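Local atomic coordinates of RagB/SusD family nutrient uptake outer membrane protein (Bacteroides thetaiotaomicron, PDB entry 7KV2), a protein that probably binds beta-glucans at the outer membrane, as a SusD-family surface glycan-binding protein taking part in nutrient uptake by a gut bacterium. Residues Y237-L241 with L415-G421; M244-I248 with Y405-N411; P251-M256 with S270-I274; L410-E414 with I449-R453. All blocks are in the same frame, centred on the assembly; numbering follows the deposited sequence.

Interaction 1: residues Y237-L241 with L415-G421; sequences YSTAL and LITRGAG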
# COMPACT_ATOMS: atom_id res chain seq x y z
N TYR A 237 -14.20 14.12 -10.97
CA TYR A 237 -14.89 12.81 -10.79
C TYR A 237 -15.28 12.17 -12.13
O TYR A 237 -15.11 10.94 -12.32
CB TYR A 237 -16.10 12.96 -9.87
CG TYR A 237 -15.83 13.10 -8.39
CD1 TYR A 237 -14.55 13.16 -7.86
CD2 TYR A 237 -16.89 13.23 -7.51
CE1 TYR A 237 -14.34 13.28 -6.50
CE2 TYR A 237 -16.70 13.36 -6.15
CZ TYR A 237 -15.42 13.38 -5.64
OH TYR A 237 -15.26 13.55 -4.31
N SER A 238 -15.81 12.97 -13.07
CA SER A 238 -16.28 12.45 -14.39
C SER A 238 -15.10 11.91 -15.19
O SER A 238 -15.29 10.89 -15.86
CB SER A 238 -17.02 13.50 -15.20
OG SER A 238 -18.33 13.63 -14.70
N THR A 239 -13.96 12.60 -15.14
CA THR A 239 -12.68 12.16 -15.79
C THR A 239 -12.18 10.86 -15.12
O THR A 239 -11.89 9.87 -15.82
CB THR A 239 -11.64 13.27 -15.74
OG1 THR A 239 -12.23 14.37 -16.44
CG2 THR A 239 -10.33 12.89 -16.38
N ALA A 240 -12.14 10.85 -13.79
CA ALA A 240 -11.72 9.65 -13.03
C ALA A 240 -12.62 8.48 -13.40
O ALA A 240 -12.08 7.38 -13.66
CB ALA A 240 -11.72 9.94 -11.56
N LEU A 241 -13.94 8.71 -13.55
CA LEU A 241 -14.88 7.64 -13.93
C LEU A 241 -14.56 7.16 -15.35
O LEU A 241 -14.50 5.95 -15.54
CB LEU A 241 -16.33 8.12 -13.81
CG LEU A 241 -17.37 7.12 -14.29
CD1 LEU A 241 -17.28 5.78 -13.54
CD2 LEU A 241 -18.76 7.70 -14.14
N LEU A 415 -18.06 6.45 -7.96
CA LEU A 415 -18.08 7.69 -8.79
C LEU A 415 -19.45 7.81 -9.48
O LEU A 415 -20.01 8.93 -9.48
CB LEU A 415 -16.92 7.67 -9.79
CG LEU A 415 -15.54 7.86 -9.15
CD1 LEU A 415 -14.41 7.63 -10.14
CD2 LEU A 415 -15.44 9.23 -8.53
N ILE A 416 -19.99 6.71 -10.01
CA ILE A 416 -21.35 6.69 -10.63
C ILE A 416 -22.36 7.11 -9.55
O ILE A 416 -23.16 8.06 -9.80
CB ILE A 416 -21.70 5.33 -11.27
CG1 ILE A 416 -20.77 4.99 -12.44
CG2 ILE A 416 -23.17 5.28 -11.69
CD1 ILE A 416 -20.75 3.53 -12.79
N THR A 417 -22.29 6.50 -8.37
CA THR A 417 -23.25 6.78 -7.30
C THR A 417 -23.14 8.24 -6.86
O THR A 417 -24.16 8.77 -6.41
CB THR A 417 -23.10 5.80 -6.14
OG1 THR A 417 -23.54 4.56 -6.69
CG2 THR A 417 -23.92 6.20 -4.93
N ARG A 418 -21.96 8.86 -6.97
CA ARG A 418 -21.74 10.26 -6.53
C ARG A 418 -22.17 11.23 -7.66
O ARG A 418 -21.93 12.42 -7.50
CB ARG A 418 -20.28 10.55 -6.17
CG ARG A 418 -19.80 9.89 -4.89
CD ARG A 418 -18.44 10.39 -4.44
NE ARG A 418 -18.03 9.70 -3.23
CZ ARG A 418 -18.45 9.96 -2.01
NH1 ARG A 418 -19.34 10.92 -1.76
NH2 ARG A 418 -18.00 9.23 -1.01
N GLY A 419 -22.75 10.73 -8.74
CA GLY A 419 -23.29 11.55 -9.84
C GLY A 419 -22.22 11.96 -10.84
O GLY A 419 -22.43 12.95 -11.53
N ALA A 420 -21.12 11.21 -10.98
CA ALA A 420 -20.03 11.55 -11.92
C ALA A 420 -20.43 11.19 -13.35
O ALA A 420 -19.78 11.70 -14.27
CB ALA A 420 -18.73 10.86 -11.56
N GLY A 421 -21.46 10.36 -13.53
CA GLY A 421 -21.76 9.75 -14.83
C GLY A 421 -22.75 8.62 -14.69
O GLY A 421 -23.01 8.16 -13.56
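Leu415, whose own carbonyl takes part in the Schellman motif that ends helix 405-417, sends its two methyls to different parts of helix 237-249. Leu415 CD2 lies over one face of the Tyr237 ring, 3.9 Å from Tyr237 CG, and the two side chains cross at about a right angle. The aliphatic part of Arg418 approaches the same ring obliquely, Arg418 CD standing 3.8 Å from Tyr237 CE2. Leu415 CD1 meets backbone instead, coming within 3.6 Å of Leu241 N and also touching the Ala240 methyl. Were Leu415 an alanine, the ring face of Tyr237 and the backbone at Ala240 would probably border a gap, the ring losing part of what keeps it from rocking. Leu241 returns the contact: with CG anti to its backbone N (chi1 175°), it places CD1 3.7 Å from Ile416 CG1, while Leu241 CD2 packs 3.7 Å from Gly421 CA.

The turn after the helix supplies the remaining partners. Ala420 CB rests 3.8 Å from Tyr237 CB, and Ser238 OG donates to Ala420 O, a bond so short as modelled that its exact length is doubtful.

Farther out, Tyr237 also packs on Val228 of helix 217-231, Ile416 on Tyr428 of helix 425-435, and Arg418 NE forms a salt bridge with Glu414. What brings Ala420 back to this place is the Schellman pair, made possible by the positive phi of Gly419 (84°), a value that favours glycine: Ala420 N bonds Leu415 O, and Gly419 N lies 2.9 Å from its acceptor, Ile416 O.

Interaction 2: residues M244-I248 with Y405-N411; sequences MEEII and YSETLLN. With NA (sodium ion), chain G.
Ile248 O and Tyr405 OH grip one sodium ion, at 2.5 Å and 2.8 Å from the metal, in a corner between two helices of the TPR-like helical fold of the SusD family. Water 1 and the carbonyl oxygens of Ser250 and Tyr253 complete the five ligands. The helix segments 244-248 and 405-411 cross at -131° with their axes 9.4 Å apart.

The tyrosine reaches the metal because its CG is anti to the backbone N (chi1 -175°), which carries the ring alongside the other helix. It presents an edge: Ile247 CG2 lies in the ring plane, 3.9 Å from Tyr405 CD1, while Tyr405 OH passes 3.4 Å from Ile248 CA.

One turn on, Thr408 CG2 touches both Met244 O and Ile247 CG2, 3.7 Å from the latter, and Leu409 CD2 packs obliquely against Ile248 CG1. At the far end the bend of Met244 at chi2 sets its sulfur against Asn411. That amide has its OD1 engaged by Arg453, and its ND2 points at Met244 SD in a weak but nearly straight hydrogen bond of 3.6 Å (N-H...S 166°).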
# COMPACT_ATOMS: atom_id res chain seq x y z
N MET A 244 -11.61 4.85 -15.16
CA MET A 244 -12.01 3.54 -14.60
C MET A 244 -12.72 2.73 -15.70
O MET A 244 -12.43 1.53 -15.89
CB MET A 244 -12.91 3.73 -13.37
CG MET A 244 -12.24 4.45 -12.20
SD MET A 244 -10.66 3.71 -11.63
CE MET A 244 -9.49 4.61 -12.64
N GLU A 245 -13.60 3.38 -16.48
CA GLU A 245 -14.35 2.69 -17.54
C GLU A 245 -13.39 2.17 -18.61
O GLU A 245 -13.68 1.12 -19.19
CB GLU A 245 -15.44 3.62 -18.09
CG GLU A 245 -16.58 3.89 -17.13
CD GLU A 245 -17.55 2.76 -16.89
OE1 GLU A 245 -17.23 1.60 -17.24
OE2 GLU A 245 -18.64 3.03 -16.33
N GLU A 246 -12.29 2.88 -18.90
CA GLU A 246 -11.30 2.43 -19.92
C GLU A 246 -10.63 1.14 -19.46
O GLU A 246 -10.48 0.23 -20.27
CB GLU A 246 -10.27 3.52 -20.16
CG GLU A 246 -10.79 4.64 -21.03
CD GLU A 246 -9.76 5.68 -21.39
OE1 GLU A 246 -8.57 5.33 -21.40
OE2 GLU A 246 -10.15 6.85 -21.63
N ILE A 247 -10.26 1.06 -18.18
CA ILE A 247 -9.67 -0.18 -17.58
C ILE A 247 -10.72 -1.28 -17.63
O ILE A 247 -10.38 -2.43 -18.00
CB ILE A 247 -9.18 0.07 -16.13
CG1 ILE A 247 -8.07 1.11 -16.08
CG2 ILE A 247 -8.73 -1.25 -15.51
CD1 ILE A 247 -7.68 1.56 -14.70
N ILE A 248 -11.96 -0.98 -17.26
CA ILE A 248 -13.05 -1.98 -17.26
C ILE A 248 -13.26 -2.48 -18.69
O ILE A 248 -13.47 -3.69 -18.86
CB ILE A 248 -14.34 -1.41 -16.61
CG1 ILE A 248 -14.18 -1.28 -15.09
CG2 ILE A 248 -15.55 -2.24 -16.96
CD1 ILE A 248 -15.22 -0.37 -14.45
N TYR A 405 -7.89 -4.82 -9.76
CA TYR A 405 -9.08 -4.49 -10.57
C TYR A 405 -10.33 -4.37 -9.71
O TYR A 405 -11.22 -3.65 -10.08
CB TYR A 405 -9.26 -5.56 -11.63
CG TYR A 405 -10.36 -5.32 -12.64
CD1 TYR A 405 -10.23 -4.35 -13.62
CD2 TYR A 405 -11.46 -6.14 -12.69
CE1 TYR A 405 -11.20 -4.20 -14.61
CE2 TYR A 405 -12.44 -6.00 -13.65
CZ TYR A 405 -12.31 -5.04 -14.62
OH TYR A 405 -13.27 -4.96 -15.59
N SER A 406 -10.45 -5.07 -8.59
CA SER A 406 -11.64 -4.87 -7.71
C SER A 406 -11.70 -3.40 -7.25
O SER A 406 -12.81 -2.87 -7.05
CB SER A 406 -11.62 -5.84 -6.57
OG SER A 406 -10.49 -5.62 -5.76
N GLU A 407 -10.56 -2.72 -7.12
CA GLU A 407 -10.53 -1.30 -6.78
C GLU A 407 -11.03 -0.46 -7.94
O GLU A 407 -11.75 0.55 -7.69
CB GLU A 407 -9.15 -0.85 -6.35
CG GLU A 407 -9.23 0.49 -5.68
CD GLU A 407 -8.00 1.02 -4.98
OE1 GLU A 407 -6.91 0.39 -5.06
OE2 GLU A 407 -8.14 2.15 -4.36
N THR A 408 -10.67 -0.84 -9.17
CA THR A 408 -11.22 -0.18 -10.37
C THR A 408 -12.76 -0.24 -10.33
O THR A 408 -13.40 0.77 -10.55
CB THR A 408 -10.70 -0.86 -11.64
OG1 THR A 408 -9.28 -0.97 -11.61
CG2 THR A 408 -11.11 -0.10 -12.87
N LEU A 409 -13.32 -1.43 -10.13
CA LEU A 409 -14.79 -1.65 -10.14
C LEU A 409 -15.46 -0.85 -9.01
O LEU A 409 -16.50 -0.19 -9.27
CB LEU A 409 -15.08 -3.15 -10.01
CG LEU A 409 -14.76 -4.05 -11.21
CD1 LEU A 409 -14.85 -5.51 -10.81
CD2 LEU A 409 -15.67 -3.80 -12.40
N LEU A 410 -14.90 -0.88 -7.80
CA LEU A 410 -15.50 -0.16 -6.65
C LEU A 410 -15.35 1.35 -6.87
O LEU A 410 -16.30 2.09 -6.51
CB LEU A 410 -14.85 -0.68 -5.37
CG LEU A 410 -15.23 -2.12 -5.05
CD1 LEU A 410 -14.52 -2.66 -3.80
CD2 LEU A 410 -16.72 -2.28 -4.87
N ASN A 411 -14.21 1.81 -7.38
CA ASN A 411 -14.00 3.26 -7.72
C ASN A 411 -15.10 3.72 -8.69
O ASN A 411 -15.74 4.77 -8.43
CB ASN A 411 -12.64 3.51 -8.38
CG ASN A 411 -11.44 3.54 -7.45
OD1 ASN A 411 -11.56 3.48 -6.23
ND2 ASN A 411 -10.26 3.68 -8.04
NA NA G . -11.86 -5.46 -17.96
O HOH W 1 -13.12 -7.17 -18.67

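Interaction 3: residues P251-M256 with S270-I274; sequences PQYDLM and SIESI. With NA (sodium ion), chain G.
Glu272 OE1 accepts the backbone N-H of Met256 in a nearly straight bond (165°), with Met256 N 2.8 Å from Glu272 OE1. The donor comes to the anti side of the carboxylate, somewhat out of its plane. Both oxygens have further partners, OE1 in a salt bridge with Arg435 and OE2 with Arg404, which would favour the ionised form of this buried acid. A second backbone link runs from Asp254 N to Ile271 O over 3.1 Å; the donor stands 55° out of the carbonyl plane, and Tyr253 CA makes a CH...O contact with the same Ile271 O.

The acceptors are offered by a type I beta turn, Ser270 to Ser273, leading into strand 273-277. Inside it Ser270 OG takes the N-H of Glu272 in an ST turn. On the facing loop, Asp254 OD1 accepts from Leu255 N at 2.8 Å. Tyr253 O is the ligand that this loop segment gives to the sodium ion, 2.4 Å away.

Ile271 CG1 packs 3.9 Å from Asp254 CB and also lies near Gln252 O. Ser273 O lies in the plane of the Tyr253 ring, at its edge, 3.5 Å from Tyr253 CE1, and Ile274 CG1 touches the same carbon. Tyr253 OH bonds Met205 O and also receives a hydrogen bond from water 2, which gives its other one to Ile274 O. Met256 SD lies 3.5 Å from Ser270 OG.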
# COMPACT_ATOMS: atom_id res chain seq x y z
N PRO A 251 -9.95 -5.98 -22.13
CA PRO A 251 -10.03 -7.41 -21.87
C PRO A 251 -8.80 -7.87 -21.07
O PRO A 251 -8.78 -9.01 -20.70
CB PRO A 251 -10.04 -8.04 -23.28
CG PRO A 251 -9.26 -7.05 -24.11
CD PRO A 251 -9.55 -5.69 -23.52
N GLN A 252 -7.85 -7.00 -20.75
CA GLN A 252 -6.61 -7.53 -20.09
C GLN A 252 -6.56 -7.16 -18.61
O GLN A 252 -5.49 -7.36 -17.98
CB GLN A 252 -5.40 -7.09 -20.89
CG GLN A 252 -5.37 -7.79 -22.25
CD GLN A 252 -4.06 -7.54 -22.93
OE1 GLN A 252 -3.24 -8.46 -23.10
NE2 GLN A 252 -3.83 -6.29 -23.29
N TYR A 253 -7.69 -6.74 -18.07
CA TYR A 253 -7.92 -6.54 -16.62
C TYR A 253 -9.27 -7.16 -16.27
O TYR A 253 -10.29 -6.93 -16.97
CB TYR A 253 -7.86 -5.04 -16.28
CG TYR A 253 -6.50 -4.44 -16.47
CD1 TYR A 253 -5.43 -4.84 -15.68
CD2 TYR A 253 -6.29 -3.45 -17.40
CE1 TYR A 253 -4.17 -4.26 -15.84
CE2 TYR A 253 -5.04 -2.90 -17.61
CZ TYR A 253 -3.97 -3.31 -16.82
OH TYR A 253 -2.75 -2.71 -16.98
N ASP A 254 -9.30 -7.95 -15.20
CA ASP A 254 -10.53 -8.65 -14.80
C ASP A 254 -10.30 -9.17 -13.40
O ASP A 254 -9.13 -9.02 -12.92
CB ASP A 254 -10.84 -9.82 -15.75
CG ASP A 254 -12.33 -10.17 -15.82
OD1 ASP A 254 -13.08 -9.78 -14.91
OD2 ASP A 254 -12.72 -10.86 -16.79
N LEU A 255 -11.33 -9.76 -12.78
CA LEU A 255 -11.21 -10.35 -11.42
C LEU A 255 -10.71 -11.78 -11.54
O LEU A 255 -11.19 -12.53 -12.43
CB LEU A 255 -12.56 -10.33 -10.68
CG LEU A 255 -13.14 -8.96 -10.33
CD1 LEU A 255 -14.51 -9.10 -9.67
CD2 LEU A 255 -12.19 -8.16 -9.45
N MET A 256 -9.79 -12.17 -10.65
CA MET A 256 -9.45 -13.60 -10.49
C MET A 256 -10.70 -14.27 -9.96
O MET A 256 -11.40 -13.76 -9.07
CB MET A 256 -8.29 -13.80 -9.51
CG MET A 256 -7.03 -13.06 -9.89
SD MET A 256 -5.54 -13.74 -9.07
CE MET A 256 -5.38 -15.25 -10.05
N SER A 270 -1.27 -10.98 -12.08
CA SER A 270 -2.40 -11.76 -12.65
C SER A 270 -3.27 -10.82 -13.50
O SER A 270 -3.00 -9.60 -13.61
CB SER A 270 -3.24 -12.33 -11.58
OG SER A 270 -3.98 -11.28 -10.96
N ILE A 271 -4.38 -11.34 -14.00
CA ILE A 271 -5.31 -10.48 -14.78
C ILE A 271 -5.90 -9.39 -13.88
O ILE A 271 -6.35 -8.36 -14.39
CB ILE A 271 -6.38 -11.33 -15.45
CG1 ILE A 271 -7.04 -10.49 -16.56
CG2 ILE A 271 -7.36 -11.90 -14.44
CD1 ILE A 271 -7.46 -11.31 -17.73
N GLU A 272 -5.86 -9.59 -12.56
CA GLU A 272 -6.41 -8.60 -11.61
C GLU A 272 -5.41 -7.48 -11.30
O GLU A 272 -5.84 -6.45 -10.77
CB GLU A 272 -6.76 -9.30 -10.31
CG GLU A 272 -7.63 -8.45 -9.44
CD GLU A 272 -8.51 -9.14 -8.47
OE1 GLU A 272 -8.84 -10.33 -8.70
OE2 GLU A 272 -8.86 -8.48 -7.48
N SER A 273 -4.12 -7.70 -11.52
CA SER A 273 -3.06 -6.78 -11.04
C SER A 273 -2.93 -5.63 -12.02
O SER A 273 -2.62 -5.89 -13.19
CB SER A 273 -1.69 -7.42 -10.84
OG SER A 273 -1.78 -8.68 -10.24
N ILE A 274 -3.13 -4.40 -11.54
CA ILE A 274 -2.82 -3.12 -12.25
C ILE A 274 -1.42 -2.64 -11.84
O ILE A 274 -0.60 -2.25 -12.72
CB ILE A 274 -3.92 -2.08 -12.00
CG1 ILE A 274 -5.22 -2.56 -12.65
CG2 ILE A 274 -3.48 -0.70 -12.47
CD1 ILE A 274 -6.46 -1.87 -12.17
NA NA G . -11.86 -5.46 -17.96
O HOH W 2 -0.82 -2.00 -15.25
O HOH W 1 -13.12 -7.17 -18.67

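Interaction 4: residues L410-E414 with I449-R453; sequences LNAAE and IIEER
Arg453 meets Asn411 edge on, the guanidinium and amide planes lying only 4° apart although the two side chains cross at about a right angle. Asn411 OD1 sits at the guanidinium edge, 2.9 Å from Arg453 NH1, in a bond bent at the hydrogen and tilted a little from both planes. The bend of the arginine at chi3 (71°) turns its head back toward the partner helix.

Water 3 extends the link. It takes a hydrogen from Arg453 NH1, gives one to Glu414 OE1 at 2.7 Å, and gives a weak one to Leu410 O; acid and guanidinium are not in direct contact (4.7 Å from Glu414 OE1 to Arg453 NH1) but are bridged by this water. NE and NH2 go to salt bridges with Asp466 and Glu407. With a leucine in place of Arg453, Asn411 OD1 would probably lose this donor and the Asp466 and Glu407 carboxylates this charged partner.

Aliphatic groups pack next to these bonds. The Leu410 and Arg453 side chains pass one another head to tail, Leu410 CD1 3.9 Å from Arg453 CG, and Leu410 CD2 touches Glu452 CG, those two chains at about a right angle. Ile449 CG2 lies 3.7 Å from Leu410 O, Ile449 CD1 reaches the Ala413 methyl, and Ile450 CD1 comes within 3.6 Å of Glu414 OE1. Glu414 OE2 bonds Arg469 and Arg418.

The two short segments are antiparallel, at 166°, as neighbours in the TPR-like helical fold of the SusD family. Helix 425-435 packs beside both through Leu429, helix 217-231 touches Asn411 and Glu414 through Met229, and helix 237-249 lies against Ala412.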
# COMPACT_ATOMS: atom_id res chain seq x y z
N LEU A 410 -14.90 -0.88 -7.80
CA LEU A 410 -15.50 -0.16 -6.65
C LEU A 410 -15.35 1.35 -6.87
O LEU A 410 -16.30 2.09 -6.51
CB LEU A 410 -14.85 -0.68 -5.37
CG LEU A 410 -15.23 -2.12 -5.05
CD1 LEU A 410 -14.52 -2.66 -3.80
CD2 LEU A 410 -16.72 -2.28 -4.87
N ASN A 411 -14.21 1.81 -7.38
CA ASN A 411 -14.00 3.26 -7.72
C ASN A 411 -15.10 3.72 -8.69
O ASN A 411 -15.74 4.77 -8.43
CB ASN A 411 -12.64 3.51 -8.38
CG ASN A 411 -11.44 3.54 -7.45
OD1 ASN A 411 -11.56 3.48 -6.23
ND2 ASN A 411 -10.26 3.68 -8.04
N ALA A 412 -15.34 2.95 -9.77
CA ALA A 412 -16.37 3.27 -10.79
C ALA A 412 -17.76 3.27 -10.13
O ALA A 412 -18.50 4.21 -10.32
CB ALA A 412 -16.28 2.31 -11.95
N ALA A 413 -18.13 2.22 -9.39
CA ALA A 413 -19.43 2.19 -8.67
C ALA A 413 -19.58 3.48 -7.84
O ALA A 413 -20.63 4.17 -7.93
CB ALA A 413 -19.51 0.96 -7.80
N GLU A 414 -18.60 3.83 -7.02
CA GLU A 414 -18.72 4.99 -6.10
C GLU A 414 -18.88 6.27 -6.92
O GLU A 414 -19.73 7.09 -6.56
CB GLU A 414 -17.49 5.12 -5.21
CG GLU A 414 -17.61 6.24 -4.23
CD GLU A 414 -16.49 6.36 -3.22
OE1 GLU A 414 -15.75 5.35 -3.03
OE2 GLU A 414 -16.39 7.45 -2.58
N ILE A 449 -20.88 0.50 -0.78
CA ILE A 449 -19.64 0.48 -1.60
C ILE A 449 -18.43 0.65 -0.67
O ILE A 449 -17.46 -0.12 -0.80
CB ILE A 449 -19.69 1.52 -2.73
CG1 ILE A 449 -20.85 1.22 -3.67
CG2 ILE A 449 -18.36 1.57 -3.47
CD1 ILE A 449 -21.19 2.35 -4.61
N ILE A 450 -18.52 1.57 0.29
CA ILE A 450 -17.43 1.83 1.25
C ILE A 450 -17.22 0.57 2.10
O ILE A 450 -16.04 0.18 2.34
CB ILE A 450 -17.73 3.09 2.08
CG1 ILE A 450 -17.81 4.33 1.18
CG2 ILE A 450 -16.71 3.23 3.18
CD1 ILE A 450 -16.53 4.56 0.42
N GLU A 451 -18.30 -0.09 2.51
CA GLU A 451 -18.16 -1.34 3.29
C GLU A 451 -17.59 -2.47 2.40
O GLU A 451 -16.87 -3.34 2.96
CB GLU A 451 -19.45 -1.67 4.01
CG GLU A 451 -19.33 -2.91 4.88
CD GLU A 451 -18.35 -2.88 6.05
OE1 GLU A 451 -17.68 -1.84 6.33
OE2 GLU A 451 -18.28 -3.92 6.72
N GLU A 452 -17.87 -2.50 1.10
CA GLU A 452 -17.30 -3.56 0.23
C GLU A 452 -15.79 -3.33 0.14
O GLU A 452 -15.07 -4.31 0.21
CB GLU A 452 -17.92 -3.57 -1.16
CG GLU A 452 -17.61 -4.84 -1.94
CD GLU A 452 -18.34 -6.07 -1.42
OE1 GLU A 452 -19.45 -5.89 -0.82
OE2 GLU A 452 -17.75 -7.17 -1.53
N ARG A 453 -15.33 -2.08 0.04
CA ARG A 453 -13.89 -1.77 0.10
C ARG A 453 -13.30 -2.32 1.39
O ARG A 453 -12.19 -2.89 1.37
CB ARG A 453 -13.64 -0.27 -0.02
CG ARG A 453 -14.09 0.36 -1.32
CD ARG A 453 -13.88 1.87 -1.31
NE ARG A 453 -12.46 2.18 -1.39
CZ ARG A 453 -11.72 2.29 -2.50
NH1 ARG A 453 -12.25 2.28 -3.72
NH2 ARG A 453 -10.43 2.49 -2.35
O HOH W 3 -14.96 3.00 -4.20

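From the N terminus, helix 237-249 opens interactions 1 and 2 in turn, and the loop that follows it opens interaction 3. Interaction 3 closes first, after only 13 intervening residues, where strand 273-277 begins. Helix 405-417 then closes interaction 2 and, at its far end, interaction 1; 3 is thus nested in 2, and 2 in 1. Interactions 2 and 3 share the sodium ion and water 1, and a probable hydrogen bond from Tyr405 N to Glu272 O also joins them. Interaction 4 opens on residues that end interaction 2, crosses interaction 1, and closes on helix 446-456, making helix 405-417 common to 1, 2 and 4.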